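Local coordinates for malate synthase (Haloferax volcanii, PDB 3OYZ), which catalyses the magnesium-dependent Claisen condensation of acetyl-CoA with glyoxylate and the hydrolysis of the malyl-CoA formed, giving malate and CoA in the glyoxylate cycle, at residues A[68-73]-A[113-118]; A[348-353]-A[390-395]. All blocks are in the same frame, centred on the assembly; numbering follows the deposited sequence.

Contact 1 of 2, residues A[68-73]-A[113-118]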
# COMPACT_ATOMS: atom_id res chain seq x y z
N GLU A 68 14.02 -20.75 -34.49
CA GLU A 68 15.22 -20.63 -35.36
C GLU A 68 16.41 -19.96 -34.67
O GLU A 68 17.50 -20.57 -34.61
CB GLU A 68 14.80 -19.85 -36.60
CG GLU A 68 15.70 -19.95 -37.84
CD GLU A 68 15.49 -18.78 -38.80
OE1 GLU A 68 14.36 -18.35 -39.12
OE2 GLU A 68 16.52 -18.25 -39.25
N VAL A 69 16.21 -18.76 -34.10
CA VAL A 69 17.31 -18.11 -33.39
C VAL A 69 17.83 -18.84 -32.17
O VAL A 69 19.06 -18.95 -31.97
CB VAL A 69 16.99 -16.67 -33.00
CG1 VAL A 69 18.14 -16.11 -32.15
CG2 VAL A 69 16.63 -15.84 -34.25
N ILE A 70 16.94 -19.36 -31.32
CA ILE A 70 17.45 -20.00 -30.11
C ILE A 70 18.13 -21.33 -30.45
O ILE A 70 19.06 -21.79 -29.77
CB ILE A 70 16.25 -20.28 -29.07
CG1 ILE A 70 15.68 -18.94 -28.60
CG2 ILE A 70 16.77 -21.08 -27.91
CD1 ILE A 70 14.64 -19.05 -27.46
N SER A 71 17.56 -21.99 -31.44
CA SER A 71 18.21 -23.15 -32.07
C SER A 71 19.72 -22.90 -32.37
O SER A 71 20.64 -23.56 -31.83
CB SER A 71 17.48 -23.40 -33.40
OG SER A 71 17.54 -24.79 -33.64
N GLU A 72 19.95 -21.86 -33.14
CA GLU A 72 21.29 -21.51 -33.68
C GLU A 72 22.22 -20.83 -32.69
O GLU A 72 23.44 -21.11 -32.68
CB GLU A 72 21.12 -20.68 -34.94
CG GLU A 72 20.37 -21.46 -36.03
CD GLU A 72 19.85 -20.62 -37.19
OE1 GLU A 72 19.85 -19.38 -37.11
OE2 GLU A 72 19.39 -21.18 -38.21
N GLN A 73 21.65 -20.02 -31.79
CA GLN A 73 22.45 -19.19 -30.87
C GLN A 73 22.28 -19.35 -29.38
O GLN A 73 23.04 -18.77 -28.59
CB GLN A 73 22.19 -17.71 -31.15
CG GLN A 73 22.51 -17.39 -32.57
CD GLN A 73 22.53 -15.93 -32.88
OE1 GLN A 73 21.74 -15.52 -33.69
NE2 GLN A 73 23.41 -15.14 -32.26
N VAL A 113 14.53 -26.11 -27.28
CA VAL A 113 14.05 -26.29 -25.89
C VAL A 113 15.15 -26.54 -24.89
O VAL A 113 15.09 -26.09 -23.71
CB VAL A 113 12.96 -27.40 -25.76
CG1 VAL A 113 13.52 -28.81 -26.05
CG2 VAL A 113 12.33 -27.33 -24.35
N GLU A 114 16.22 -27.20 -25.37
CA GLU A 114 17.39 -27.37 -24.55
C GLU A 114 18.01 -26.05 -24.08
O GLU A 114 18.73 -26.08 -23.09
CB GLU A 114 18.45 -28.28 -25.24
CG GLU A 114 18.44 -28.18 -26.75
CD GLU A 114 17.30 -28.96 -27.42
OE1 GLU A 114 17.17 -30.20 -27.30
OE2 GLU A 114 16.51 -28.34 -28.13
N HIS A 115 17.74 -24.92 -24.74
CA HIS A 115 18.29 -23.64 -24.29
C HIS A 115 17.24 -22.65 -23.69
O HIS A 115 17.51 -21.45 -23.51
CB HIS A 115 19.05 -22.93 -25.44
CG HIS A 115 19.93 -23.87 -26.22
ND1 HIS A 115 20.96 -24.58 -25.65
CD2 HIS A 115 19.85 -24.29 -27.51
CE1 HIS A 115 21.48 -25.40 -26.54
NE2 HIS A 115 20.84 -25.24 -27.68
N ILE A 116 16.03 -23.16 -23.43
CA ILE A 116 14.91 -22.35 -22.88
C ILE A 116 14.70 -22.72 -21.41
O ILE A 116 14.58 -23.87 -21.07
CB ILE A 116 13.62 -22.56 -23.67
CG1 ILE A 116 13.86 -21.86 -25.01
CG2 ILE A 116 12.38 -21.86 -23.03
CD1 ILE A 116 12.73 -21.92 -25.98
N HIS A 117 14.75 -21.75 -20.51
CA HIS A 117 14.56 -22.10 -19.12
C HIS A 117 13.06 -22.00 -18.71
O HIS A 117 12.74 -22.47 -17.62
CB HIS A 117 15.31 -21.12 -18.24
CG HIS A 117 16.70 -21.56 -17.87
ND1 HIS A 117 17.74 -21.57 -18.77
CD2 HIS A 117 17.23 -21.93 -16.68
CE1 HIS A 117 18.85 -21.98 -18.17
NE2 HIS A 117 18.56 -22.19 -16.89
N GLY A 118 12.23 -21.28 -19.47
CA GLY A 118 10.79 -21.18 -19.13
C GLY A 118 10.11 -20.17 -20.01
O GLY A 118 10.63 -19.78 -21.08

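Contact 2 of 2, residues A[348-353]-A[390-395]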
# COMPACT_ATOMS: atom_id res chain seq x y z
N ASP A 348 -4.53 11.81 -31.73
CA ASP A 348 -3.43 11.81 -32.69
C ASP A 348 -2.39 10.72 -32.34
O ASP A 348 -1.99 9.94 -33.23
CB ASP A 348 -2.70 13.18 -32.72
CG ASP A 348 -3.47 14.29 -33.47
OD1 ASP A 348 -4.48 13.97 -34.14
OD2 ASP A 348 -3.09 15.49 -33.37
N SER A 349 -1.94 10.69 -31.08
CA SER A 349 -0.96 9.67 -30.69
C SER A 349 -1.46 8.26 -30.95
O SER A 349 -0.70 7.39 -31.36
CB SER A 349 -0.57 9.80 -29.22
OG SER A 349 -0.24 11.15 -28.97
N MET A 350 -2.77 8.07 -30.79
CA MET A 350 -3.40 6.76 -30.93
C MET A 350 -3.48 6.28 -32.39
O MET A 350 -3.12 5.12 -32.69
CB MET A 350 -4.75 6.75 -30.22
CG MET A 350 -4.70 6.65 -28.68
SD MET A 350 -6.32 6.69 -27.86
CE MET A 350 -7.21 5.39 -28.71
N GLU A 351 -3.96 7.16 -33.27
CA GLU A 351 -4.00 6.92 -34.74
C GLU A 351 -2.62 6.69 -35.34
O GLU A 351 -2.41 5.68 -36.02
CB GLU A 351 -4.75 8.03 -35.47
CG GLU A 351 -6.26 7.93 -35.23
CD GLU A 351 -7.03 9.22 -35.51
OE1 GLU A 351 -8.26 9.21 -35.38
OE2 GLU A 351 -6.43 10.26 -35.85
N GLU A 352 -1.67 7.56 -35.00
CA GLU A 352 -0.25 7.31 -35.29
C GLU A 352 0.24 5.93 -34.84
O GLU A 352 0.92 5.23 -35.60
CB GLU A 352 0.68 8.41 -34.74
CG GLU A 352 2.17 8.06 -34.98
CD GLU A 352 3.23 8.99 -34.38
OE1 GLU A 352 4.41 8.56 -34.39
OE2 GLU A 352 2.94 10.12 -33.92
N PHE A 353 -0.08 5.51 -33.61
CA PHE A 353 0.35 4.17 -33.17
C PHE A 353 -0.34 3.04 -33.94
O PHE A 353 0.32 2.06 -34.32
CB PHE A 353 0.21 3.93 -31.65
CG PHE A 353 0.38 2.48 -31.30
CD1 PHE A 353 1.65 1.94 -31.17
CD2 PHE A 353 -0.72 1.64 -31.27
CE1 PHE A 353 1.84 0.60 -30.92
CE2 PHE A 353 -0.57 0.30 -31.03
CZ PHE A 353 0.72 -0.23 -30.86
N ALA A 390 -0.35 -1.81 -25.44
CA ALA A 390 -0.67 -1.46 -24.04
C ALA A 390 -0.73 0.07 -23.88
O ALA A 390 -1.61 0.62 -23.22
CB ALA A 390 0.37 -2.07 -23.10
N THR A 391 0.25 0.76 -24.45
CA THR A 391 0.31 2.20 -24.32
C THR A 391 -0.94 2.81 -24.96
O THR A 391 -1.53 3.79 -24.47
CB THR A 391 1.55 2.78 -25.08
OG1 THR A 391 2.68 1.93 -24.93
CG2 THR A 391 1.88 4.18 -24.61
N TYR A 392 -1.25 2.30 -26.14
CA TYR A 392 -2.46 2.69 -26.81
C TYR A 392 -3.68 2.47 -25.90
O TYR A 392 -4.52 3.36 -25.73
CB TYR A 392 -2.54 1.79 -28.05
CG TYR A 392 -3.83 1.95 -28.78
CD1 TYR A 392 -4.06 3.09 -29.54
CD2 TYR A 392 -4.81 0.98 -28.72
CE1 TYR A 392 -5.23 3.25 -30.22
CE2 TYR A 392 -6.02 1.15 -29.38
CZ TYR A 392 -6.22 2.30 -30.13
OH TYR A 392 -7.38 2.50 -30.84
N GLN A 393 -3.85 1.25 -25.36
CA GLN A 393 -5.02 0.97 -24.52
C GLN A 393 -5.05 1.94 -23.32
O GLN A 393 -6.09 2.57 -22.99
CB GLN A 393 -4.91 -0.51 -24.05
CG GLN A 393 -5.14 -1.52 -25.15
CD GLN A 393 -6.52 -1.32 -25.80
OE1 GLN A 393 -7.48 -0.85 -25.17
NE2 GLN A 393 -6.61 -1.64 -27.09
N ALA A 394 -3.90 2.11 -22.67
CA ALA A 394 -3.85 3.04 -21.52
C ALA A 394 -4.17 4.48 -21.82
O ALA A 394 -4.78 5.18 -20.99
CB ALA A 394 -2.49 2.97 -20.76
N ALA A 395 -3.71 4.96 -22.99
CA ALA A 395 -3.98 6.36 -23.40
C ALA A 395 -5.47 6.63 -23.61
O ALA A 395 -5.88 7.77 -23.59
CB ALA A 395 -3.25 6.70 -24.74

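Contact 1 of 2, residues A[68-73]-A[113-118]
I70 reaches out from helix 59-73 and meets I116 and H115 of the loop that runs into strand 118-121. The apolar part of the contact is carried by the two isoleucines, whose side chains cross at about a right angle. Their delta methyls meet, CD1 of I70 lying 3.8 Å from CD1 of I116, and the same methyl of I70 rests equally close to CG1 of I116. The other branch of I70 turns to the histidine: CG2, set opposite the backbone N across the CA–CB bond while CG1 (chi1 -65°) lies beside that N, comes 3.8 Å from CB of H115. A beta-branched residue suits this place because its two arms can serve two partners at once.

The polar part of the contact has no hydrogen bond between the segments, only the approach of ring carbon CD2 of H115 to the carbonyl O of I70 at 3.5 Å, obliquely to the ring plane. CG of E114 lies over one face of the imidazole, offset toward its rim. The hydroxyl of S71 is engaged outside the pair, OG bonding to the carbonyl O of R110.

Around this small patch, I70 also packs on I81 of strand 80-81 and I116 on P83, while V69 faces helix 29-36. The contact therefore joins an outer helix of the TIM barrel to the loop entering strand 118-121, the strand after 80-81.

Contact 2 of 2, residues A[348-353]-A[390-395]
The helical segments 348-353 and 390-395 run nearly antiparallel, their axes 9.9 Å apart at closest approach with a signed crossing angle of -153°, and M350 and Y392 have the nearest CA atoms.

Y392 is the central side chain, touched by M350 along its ring and by F353 near its root. M350 crosses it at about a right angle: CB and CG pass beside CD1 and CE1, with CB 3.5 Å from CE1, and a bend at chi3 brings the thioether end obliquely above the ring plane near CE1 and CZ, where CE of M350 stands 3.3 Å from CE1 of Y392. SD sits 5.0 Å from the centroid of the Y392 ring, 39° off its normal, an oblique Met-aromatic contact. The unbranched, flexible thioether can bend round the ring.

F353 approaches from one turn further along its helix. Its CG stands anti to its own backbone N, which carries the ring across to Y392, CD2 of F353 meeting CB of Y392 at 3.7 Å. The two ring planes are tilted by only 28° but are slid apart, leaving little overlap. With an alanine at Y392 the ring is lost, and CB, CG and CE of M350 would probably be left without the surface they pack on, while F353 would keep its CB contact but lose the neighbouring ring. The short side chain of A395 meets the M350 chain at CG, its CB lying 4.2 Å from that atom.

W387 of strand 382-387 touches both F353 and A395, and D388, the predicted proton acceptor, lies close to F353. A390 touches the bound pyruvate. The arrangement is antiparallel helix-helix packing in the C-terminal region, placed beside the active site.

From the N terminus, the chain passes through the first barrel strands to helix 59-73 and then, by strand 80-81 and helix 92-105, to the loop before strand 118-121, where contact 1 closes its loop. The rest of the barrel follows before helix 343-358 begins contact 2, whose loop contains strands 364-369 and 382-387 and closes at helix 389-395. The two loops are in series, neither nested nor crossing. Contact 1 ties together parts of the barrel, contact 2 helices 343-358 and 389-395 of the C-terminal region. They lie on opposite sides of the chain's centre, their centres 33 Å apart, and do not touch.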